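Local coordinates for oxidoreductase, short chain dehydrogenase/reductase family protein (Collinsella aerofaciens, PDB 5FYD) that reduces the 7-oxo group of 7-oxolithocholate with NADPH to yield ursodeoxycholate, at residues G15-V20 against G39-K44; A23-I28 against M33-V38; S230-Q235 against D239-W244. All coordinates share one frame; numbering follows the deposited sequence. Where two conformers were deposited one is given.

Interaction 1: G15-V20 against G39-K44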
loop_
_atom_site.group_PDB
_atom_site.type_symbol
_atom_site.label_atom_id
_atom_site.label_comp_id
_atom_site.label_asym_id
_atom_site.label_seq_id
_atom_site.Cartn_x
_atom_site.Cartn_y
_atom_site.Cartn_z
ATOM N N GLY A 15 -3.365 16.875 6.762
ATOM C CA GLY A 15 -3.241 15.478 6.387
ATOM C C GLY A 15 -3.520 14.610 7.592
ATOM O O GLY A 15 -2.629 13.914 8.073
ATOM N N ALA A 16 -4.769 14.627 8.056
ATOM C CA ALA A 16 -5.098 14.183 9.405
ATOM C C ALA A 16 -5.636 12.765 9.557
ATOM O O ALA A 16 -5.778 12.313 10.683
ATOM C CB ALA A 16 -6.083 15.151 10.020
ATOM N N THR A 17 -5.969 12.077 8.472
ATOM C CA THR A 17 -6.691 10.800 8.617
ATOM C C THR A 17 -5.809 9.554 8.633
ATOM O O THR A 17 -6.150 8.576 9.283
ATOM C CB THR A 17 -7.792 10.662 7.577
ATOM O OG1 THR A 17 -7.313 11.110 6.308
ATOM C CG2 THR A 17 -8.970 11.531 8.003
ATOM N N GLU A 18 -4.708 9.572 7.901
ATOM C CA GLU A 18 -3.789 8.430 7.940
ATOM C C GLU A 18 -2.987 8.430 9.254
ATOM O O GLU A 18 -2.904 9.443 9.932
ATOM C CB GLU A 18 -2.866 8.363 6.700
ATOM C CG GLU A 18 -2.245 9.660 6.178
ATOM C CD GLU A 18 -1.750 10.576 7.270
ATOM O OE1 GLU A 18 -2.597 11.296 7.836
ATOM O OE2 GLU A 18 -0.539 10.562 7.585
ATOM N N GLY A 19 -2.446 7.260 9.588
ATOM C CA GLY A 19 -1.467 7.043 10.635
ATOM C C GLY A 19 -0.822 8.218 11.340
ATOM O O GLY A 19 -1.230 8.550 12.452
ATOM N N VAL A 20 0.208 8.819 10.730
ATOM C CA VAL A 20 0.969 9.882 11.398
ATOM C C VAL A 20 0.098 11.123 11.651
ATOM O O VAL A 20 0.168 11.727 12.715
ATOM C CB VAL A 20 2.286 10.193 10.637
ATOM C CG1 VAL A 20 2.930 11.485 11.089
ATOM C CG2 VAL A 20 3.266 9.028 10.826
ATOM N N GLY A 39 -8.072 17.193 5.379
ATOM C CA GLY A 39 -7.777 16.109 4.459
ATOM C C GLY A 39 -8.878 15.954 3.440
ATOM O O GLY A 39 -9.884 16.634 3.514
ATOM N N ARG A 40 -8.671 15.056 2.483
ATOM C CA ARG A 40 -9.647 14.888 1.397
ATOM C C ARG A 40 -10.841 13.987 1.753
ATOM O O ARG A 40 -11.902 14.156 1.183
ATOM C CB ARG A 40 -8.992 14.455 0.078
ATOM C CG ARG A 40 -8.005 13.327 0.140
ATOM C CD ARG A 40 -7.691 12.836 -1.269
ATOM N NE ARG A 40 -8.758 11.951 -1.713
ATOM C CZ ARG A 40 -8.853 10.648 -1.419
ATOM N NH1 ARG A 40 -7.928 10.027 -0.681
ATOM N NH2 ARG A 40 -9.892 9.951 -1.868
ATOM N N ARG A 41 -10.666 13.069 2.705
ATOM C CA ARG A 41 -11.713 12.112 3.083
ATOM C C ARG A 41 -12.569 12.640 4.238
ATOM O O ARG A 41 -12.310 12.345 5.409
ATOM C CB ARG A 41 -11.097 10.759 3.418
ATOM C CG ARG A 41 -10.693 9.982 2.171
ATOM C CD ARG A 41 -10.232 8.580 2.511
ATOM N NE ARG A 41 -8.999 8.619 3.299
ATOM C CZ ARG A 41 -7.789 8.219 2.900
ATOM N NH1 ARG A 41 -7.569 7.722 1.679
ATOM N NH2 ARG A 41 -6.766 8.321 3.747
ATOM N N GLU A 42 -13.591 13.413 3.879
ATOM C CA GLU A 42 -14.408 14.151 4.851
ATOM C C GLU A 42 -15.130 13.255 5.859
ATOM O O GLU A 42 -15.201 13.570 7.053
ATOM C CB GLU A 42 -15.425 15.038 4.134
ATOM C CG GLU A 42 -16.349 15.801 5.079
ATOM C CD GLU A 42 -16.874 17.108 4.510
ATOM O OE1 GLU A 42 -17.001 17.235 3.279
ATOM O OE2 GLU A 42 -17.169 18.015 5.312
ATOM N N GLU A 43 -15.696 12.163 5.365
ATOM C CA GLU A 43 -16.368 11.196 6.229
ATOM C C GLU A 43 -15.424 10.639 7.307
ATOM O O GLU A 43 -15.774 10.584 8.484
ATOM C CB GLU A 43 -17.028 10.085 5.384
ATOM C CG GLU A 43 -16.088 9.085 4.698
ATOM C CD GLU A 43 -15.084 9.680 3.694
ATOM O OE1 GLU A 43 -15.413 10.650 2.948
ATOM O OE2 GLU A 43 -13.954 9.155 3.639
ATOM N N LYS A 44 -14.210 10.290 6.903
ATOM C CA LYS A 44 -13.232 9.723 7.808
ATOM C C LYS A 44 -12.801 10.774 8.836
ATOM O O LYS A 44 -12.700 10.478 10.033
ATOM C CB LYS A 44 -12.056 9.216 6.999
ATOM C CG LYS A 44 -11.154 8.266 7.727
ATOM C CD LYS A 44 -10.110 7.710 6.768
ATOM C CE LYS A 44 -9.066 6.884 7.502
ATOM N NZ LYS A 44 -8.069 6.273 6.572
HETATM O O HOH W 1 -8.104 12.429 4.345
#
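T17, in the turn after strand 10-14, and K44, in the first turn of helix 42-56, bring the two backbones together, their CA atoms 6.7 Å apart. The contact is small and rests mostly on these two side chains. K44 has its CG anti to the backbone N (chi1 -163°) and runs out straight from there, a course that slants its methylenes over T17: CD is 3.8 Å from T17 CB, while CG passes 3.9 Å from the methyl CG2. Further out, K44 CE comes 3.8 Å from the carbonyl O of T17. T17 sets its hydroxyl between its own backbone N and carbonyl carbon (chi1 42°), which turns OG1 to the R41 side and leaves CG2 beside the lysine. R41 NH2 stands obliquely to OG1 at 3.8 Å, too long for a direct bond; the link is made by a water, 2.5 Å from T17 OG1 and accepting from R41 N at 3.1 Å. R41 is the N-cap residue of helix 42-56, and its CG also lies over one face of the R40 guanidinium, offset toward its rim. E18 fills the N-cap position of helix 19-30 and caps G21 N through OE2. Segment 15-20 carries the glycine-rich turn of the short-chain dehydrogenase Rossmann fold, and T17, E18, G19, V20, R40 and R41 all belong to the NADP(+) site. Two consecutive arginines, R40 and R41, just past the second strand are consistent with a pocket for the 2'-phosphate that distinguishes NADP from NAD. The mix of methylene packing and one bridging water implies a pocket wall joined without a direct polar bond between its two halves.

Interaction 2: A23-I28 against M33-V38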
loop_
_atom_site.group_PDB
_atom_site.type_symbol
_atom_site.label_atom_id
_atom_site.label_comp_id
_atom_site.label_asym_id
_atom_site.label_seq_id
_atom_site.Cartn_x
_atom_site.Cartn_y
_atom_site.Cartn_z
ATOM N N ALA A 23 -2.118 10.454 14.588
ATOM C CA ALA A 23 -1.364 10.484 15.828
ATOM C C ALA A 23 -1.016 11.917 16.249
ATOM O O ALA A 23 -0.975 12.216 17.439
ATOM C CB ALA A 23 -0.120 9.625 15.713
ATOM N N PHE A 24 -0.783 12.811 15.273
ATOM C CA PHE A 24 -0.620 14.238 15.609
ATOM C C PHE A 24 -1.890 14.814 16.254
ATOM O O PHE A 24 -1.819 15.562 17.235
ATOM C CB PHE A 24 -0.213 15.083 14.385
ATOM C CG PHE A 24 1.279 15.186 14.179
ATOM C CD1 PHE A 24 2.052 15.951 15.048
ATOM C CD2 PHE A 24 1.916 14.497 13.149
ATOM C CE1 PHE A 24 3.416 16.027 14.890
ATOM C CE2 PHE A 24 3.280 14.579 12.973
ATOM C CZ PHE A 24 4.025 15.351 13.844
ATOM N N CYS A 25 -3.052 14.477 15.699
ATOM C CA CYS A 25 -4.329 14.977 16.240
ATOM C C CYS A 25 -4.490 14.531 17.687
ATOM O O CYS A 25 -4.813 15.335 18.570
ATOM C CB CYS A 25 -5.520 14.466 15.433
ATOM S SG CYS A 25 -5.639 15.128 13.744
ATOM N N GLU A 26 -4.231 13.251 17.924
ATOM C CA GLU A 26 -4.394 12.692 19.273
ATOM C C GLU A 26 -3.409 13.317 20.244
ATOM O O GLU A 26 -3.775 13.648 21.367
ATOM C CB GLU A 26 -4.266 11.165 19.262
ATOM C CG GLU A 26 -5.334 10.483 18.436
ATOM C CD GLU A 26 -5.025 9.020 18.121
ATOM O OE1 GLU A 26 -3.849 8.608 18.133
ATOM O OE2 GLU A 26 -5.971 8.285 17.831
ATOM N N LYS A 27 -2.157 13.503 19.812
ATOM C CA LYS A 27 -1.119 14.070 20.684
ATOM C C LYS A 27 -1.439 15.523 21.094
ATOM O O LYS A 27 -1.374 15.864 22.285
ATOM C CB LYS A 27 0.264 13.981 20.033
ATOM C CG LYS A 27 1.410 14.501 20.880
ATOM C CD LYS A 27 1.672 13.675 22.133
ATOM C CE LYS A 27 3.015 14.041 22.753
ATOM N NZ LYS A 27 3.540 12.963 23.635
ATOM N N ILE A 28 -1.825 16.374 20.140
ATOM C CA ILE A 28 -2.133 17.754 20.491
ATOM C C ILE A 28 -3.424 17.873 21.321
ATOM O O ILE A 28 -3.504 18.705 22.211
ATOM C CB ILE A 28 -2.092 18.745 19.293
ATOM C CG1 ILE A 28 -3.243 18.518 18.327
ATOM C CG2 ILE A 28 -0.724 18.692 18.587
ATOM C CD1 ILE A 28 -3.388 19.662 17.347
ATOM N N MET A 33 -4.956 20.998 23.151
ATOM C CA MET A 33 -5.279 21.868 22.016
ATOM C C MET A 33 -6.534 21.410 21.311
ATOM O O MET A 33 -6.792 20.212 21.173
ATOM C CB MET A 33 -4.169 21.904 20.964
ATOM C CG MET A 33 -2.865 22.485 21.454
ATOM S SD MET A 33 -1.724 22.657 20.041
ATOM C CE MET A 33 -1.562 24.409 19.990
ATOM N N ASN A 34 -7.309 22.393 20.868
ATOM C CA ASN A 34 -8.422 22.140 19.959
ATOM C C ASN A 34 -7.803 21.834 18.599
ATOM O O ASN A 34 -6.710 22.301 18.325
ATOM C CB ASN A 34 -9.335 23.352 19.894
ATOM C CG ASN A 34 -9.890 23.730 21.254
ATOM O OD1 ASN A 34 -10.417 22.879 21.993
ATOM N ND2 ASN A 34 -9.780 25.000 21.597
ATOM N N VAL A 35 -8.489 21.054 17.770
ATOM C CA VAL A 35 -7.841 20.461 16.596
ATOM C C VAL A 35 -8.578 20.849 15.320
ATOM O O VAL A 35 -9.760 20.575 15.190
ATOM C CB VAL A 35 -7.795 18.941 16.716
ATOM C CG1 VAL A 35 -7.046 18.326 15.558
ATOM C CG2 VAL A 35 -7.145 18.522 18.031
ATOM N N VAL A 36 -7.850 21.456 14.379
ATOM C CA VAL A 36 -8.341 21.639 13.022
ATOM C C VAL A 36 -7.718 20.506 12.243
ATOM O O VAL A 36 -6.490 20.427 12.158
ATOM C CB VAL A 36 -7.913 22.990 12.404
ATOM C CG1 VAL A 36 -8.577 23.173 11.058
ATOM C CG2 VAL A 36 -8.261 24.139 13.305
ATOM N N MET A 37 -8.550 19.635 11.688
ATOM C CA MET A 37 -8.086 18.458 10.965
ATOM C C MET A 37 -8.491 18.572 9.505
ATOM O O MET A 37 -9.664 18.859 9.192
ATOM C CB MET A 37 -8.624 17.159 11.591
ATOM C CG MET A 37 -10.120 17.026 11.706
ATOM S SD MET A 37 -10.492 15.512 12.631
ATOM C CE MET A 37 -10.007 16.058 14.244
ATOM N N VAL A 38 -7.504 18.394 8.625
ATOM C CA VAL A 38 -7.681 18.671 7.213
ATOM C C VAL A 38 -7.254 17.488 6.390
ATOM O O VAL A 38 -6.206 16.848 6.652
ATOM C CB VAL A 38 -6.861 19.889 6.769
ATOM C CG1 VAL A 38 -7.267 20.317 5.360
ATOM C CG2 VAL A 38 -6.986 21.041 7.762
#
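I28 and M33 meet where helix 19-30 turns back toward strand 34-39: M33 N donates to I28 O at 2.9 Å (N-H...O 157°), with the donor tilted out of the carbonyl plane. The short axes run 8.5 Å apart and nearly antiparallel, at 163°. The tight part is the apolar wedge around V35. Its CG1, anti to the backbone N (chi1 -176°), reaches C25 SG at 3.9 Å, and its other methyl, CG2, meets I28 CG1, also at 3.9 Å. V35 thus fills the space between two helix residues one turn apart, each branch serving one of them. M33 lays its CB against I28 O and bends its chain at the sulfur, with SD 4.0 Å from I28 CB. With V35 cut back to an alanine, C25 SG and I28 CG1 would probably lose their methyl partners and a gap would open under the helix. Toward M37 the packing is looser: C25 SG only grazes M37 CB at 4.2 Å. E26, directed away from the strand, and K27 are partly exposed; E26 lies along I52 and Y56, and K27 forms a salt bridge with D219. This is the return half of the first beta-alpha-beta crossover of the Rossmann fold. N34 and V36 point away from the helix and touch W10 of strand 10-14, with N34 OD1 held by E59 N, while M37 leans on L45 and A49 of helix 42-56 and F24 packs on helix 214-224.

Interaction 3: S230-Q235 against D239-W244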
loop_
_atom_site.group_PDB
_atom_site.type_symbol
_atom_site.label_atom_id
_atom_site.label_comp_id
_atom_site.label_asym_id
_atom_site.label_seq_id
_atom_site.Cartn_x
_atom_site.Cartn_y
_atom_site.Cartn_z
ATOM N N SER A 230 16.304 19.210 13.377
ATOM C CA SER A 230 16.116 18.201 12.354
ATOM C C SER A 230 16.405 16.832 12.961
ATOM O O SER A 230 17.548 16.526 13.332
ATOM C CB SER A 230 17.041 18.486 11.190
ATOM O OG SER A 230 16.818 17.590 10.119
ATOM N N VAL A 231 15.375 16.011 13.029
ATOM C CA VAL A 231 15.406 14.751 13.768
ATOM C C VAL A 231 15.035 13.664 12.803
ATOM O O VAL A 231 14.109 13.812 12.011
ATOM C CB VAL A 231 14.365 14.756 14.895
ATOM C CG1 VAL A 231 14.275 13.401 15.625
ATOM C CG2 VAL A 231 14.668 15.889 15.868
ATOM N N ILE A 232 15.774 12.566 12.864
ATOM C CA ILE A 232 15.388 11.343 12.156
ATOM C C ILE A 232 14.693 10.454 13.181
ATOM O O ILE A 232 15.268 10.157 14.212
ATOM C CB ILE A 232 16.601 10.650 11.522
ATOM C CG1 ILE A 232 17.146 11.518 10.375
ATOM C CG2 ILE A 232 16.211 9.264 10.982
ATOM C CD1 ILE A 232 18.502 11.114 9.885
ATOM N N ALA A 233 13.468 10.027 12.904
ATOM C CA ALA A 233 12.704 9.228 13.873
ATOM C C ALA A 233 13.293 7.844 14.014
ATOM O O ALA A 233 13.499 7.148 13.026
ATOM C CB ALA A 233 11.244 9.135 13.457
ATOM N N GLY A 234 13.573 7.468 15.257
ATOM C CA GLY A 234 13.997 6.129 15.601
ATOM C C GLY A 234 15.508 5.983 15.551
ATOM O O GLY A 234 16.169 6.500 14.662
ATOM N N GLN A 235 16.050 5.232 16.505
ATOM C CA GLN A 235 17.495 5.060 16.608
ATOM C C GLN A 235 18.111 4.351 15.405
ATOM O O GLN A 235 19.138 4.788 14.861
ATOM C CB GLN A 235 17.848 4.321 17.910
ATOM C CG GLN A 235 19.338 4.332 18.215
ATOM C CD GLN A 235 19.911 5.734 18.367
ATOM O OE1 GLN A 235 19.347 6.573 19.065
ATOM N NE2 GLN A 235 21.027 5.996 17.714
ATOM N N ASP A 239 21.085 5.813 12.812
ATOM C CA ASP A 239 22.353 5.115 12.623
ATOM C C ASP A 239 22.517 4.617 11.191
ATOM O O ASP A 239 23.624 4.612 10.663
ATOM C CB ASP A 239 22.472 3.952 13.594
ATOM C CG ASP A 239 22.498 4.388 15.048
ATOM O OD1 ASP A 239 22.898 5.528 15.369
ATOM O OD2 ASP A 239 22.125 3.554 15.898
ATOM N N SER A 240 21.424 4.206 10.559
ATOM C CA SER A 240 21.467 3.765 9.164
ATOM C C SER A 240 21.852 4.932 8.256
ATOM O O SER A 240 22.736 4.800 7.399
ATOM C CB SER A 240 20.107 3.193 8.738
ATOM O OG SER A 240 20.171 2.707 7.398
ATOM N N VAL A 241 21.191 6.071 8.448
ATOM C CA VAL A 241 21.532 7.271 7.678
ATOM C C VAL A 241 22.989 7.659 7.910
ATOM O O VAL A 241 23.715 7.980 6.963
ATOM C CB VAL A 241 20.573 8.452 7.970
ATOM C CG1 VAL A 241 21.081 9.739 7.312
ATOM C CG2 VAL A 241 19.200 8.129 7.437
ATOM N N HIS A 242 23.430 7.595 9.157
ATOM C CA HIS A 242 24.796 7.973 9.463
ATOM C C HIS A 242 25.795 7.056 8.783
ATOM O O HIS A 242 26.807 7.525 8.281
ATOM C CB HIS A 242 25.079 8.038 10.968
ATOM C CG HIS A 242 26.455 8.539 11.254
ATOM N ND1 HIS A 242 27.525 7.690 11.389
ATOM C CD2 HIS A 242 26.960 9.795 11.294
ATOM C CE1 HIS A 242 28.626 8.397 11.560
ATOM N NE2 HIS A 242 28.318 9.675 11.493
ATOM N N ASP A 243 25.512 5.765 8.753
ATOM C CA ASP A 243 26.409 4.813 8.116
ATOM C C ASP A 243 26.480 5.007 6.598
ATOM O O ASP A 243 27.567 4.948 6.026
ATOM C CB ASP A 243 26.015 3.400 8.499
ATOM C CG ASP A 243 26.222 3.139 9.972
ATOM O OD1 ASP A 243 27.078 3.828 10.569
ATOM O OD2 ASP A 243 25.512 2.290 10.543
ATOM N N TRP A 244 25.343 5.281 5.961
ATOM C CA TRP A 244 25.349 5.661 4.535
ATOM C C TRP A 244 26.177 6.932 4.282
ATOM O O TRP A 244 27.053 6.965 3.381
ATOM C CB TRP A 244 23.916 5.793 4.003
ATOM C CG TRP A 244 23.307 4.482 3.686
ATOM C CD1 TRP A 244 22.287 3.863 4.349
ATOM C CD2 TRP A 244 23.670 3.615 2.609
ATOM N NE1 TRP A 244 22.012 2.652 3.767
ATOM C CE2 TRP A 244 22.848 2.474 2.693
ATOM C CE3 TRP A 244 24.611 3.691 1.579
ATOM C CZ2 TRP A 244 22.929 1.419 1.771
ATOM C CZ3 TRP A 244 24.707 2.631 0.673
ATOM C CH2 TRP A 244 23.867 1.522 0.770
#
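I232, the last residue of strand 230-232, reaches across to V241 with its outermost methyl. CG1 stands beside the backbone N (chi1 -68°) and the chain continues extended, which carries CD1 to the isopropyl group, 3.9 Å from V241 CB and as far from both of its methyls. I147 touches both side chains, and M144 also touches V241, placing this apolar patch beside M144 and helix 145-148, which follow the strand ending at S143, the probable transition-state stabiliser. A233 then turns to helix 214-224, its carbonyl O taking a bond from N237 ND2. This is the strand-to-helix turn after the seventh, edge strand of the parallel Rossmann sheet; the helix it starts carries S240, which binds NADP(+), and most of that helix, from N237 on, falls in the C-terminal region required for activity. G234, with positive phi, is the N-cap residue, and its N donates to E220 OE1. Q235 opens helix 235-247: its carbonyl O receives D239 N at 3.0 Å, a straight bond (N-H...O 166°) nearly in line with the C=O. The bend of its side chain at chi2 carries NE2 to the D239 carboxylate, where it gives two weak bonds, at 3.0 Å to OD1 and 3.2 Å to OD2, the two planes 48° apart.

How the interactions relate
From the N terminus, the chain leaves strand 10-14 through segment 15-20, climbs helix 19-30, and returns as strand 34-39. Interaction 2 closes the short loop between that helix and strand; interaction 1 closes a longer one around it, joining the turn before the helix to the start of helix 42-56. The two touch directly: G15 N and A16 N probably both bond to V38 O, and A16 CB packs on C25 SG and M37 CB, tying the cofactor turn to the crossover core. Interaction 3 follows in series much later, closing a tight strand-to-helix turn. Its centre lies about 28 Å from that of interaction 1, on the other side of the chain's centre; interactions 2 and 3 reach the same parallel sheet.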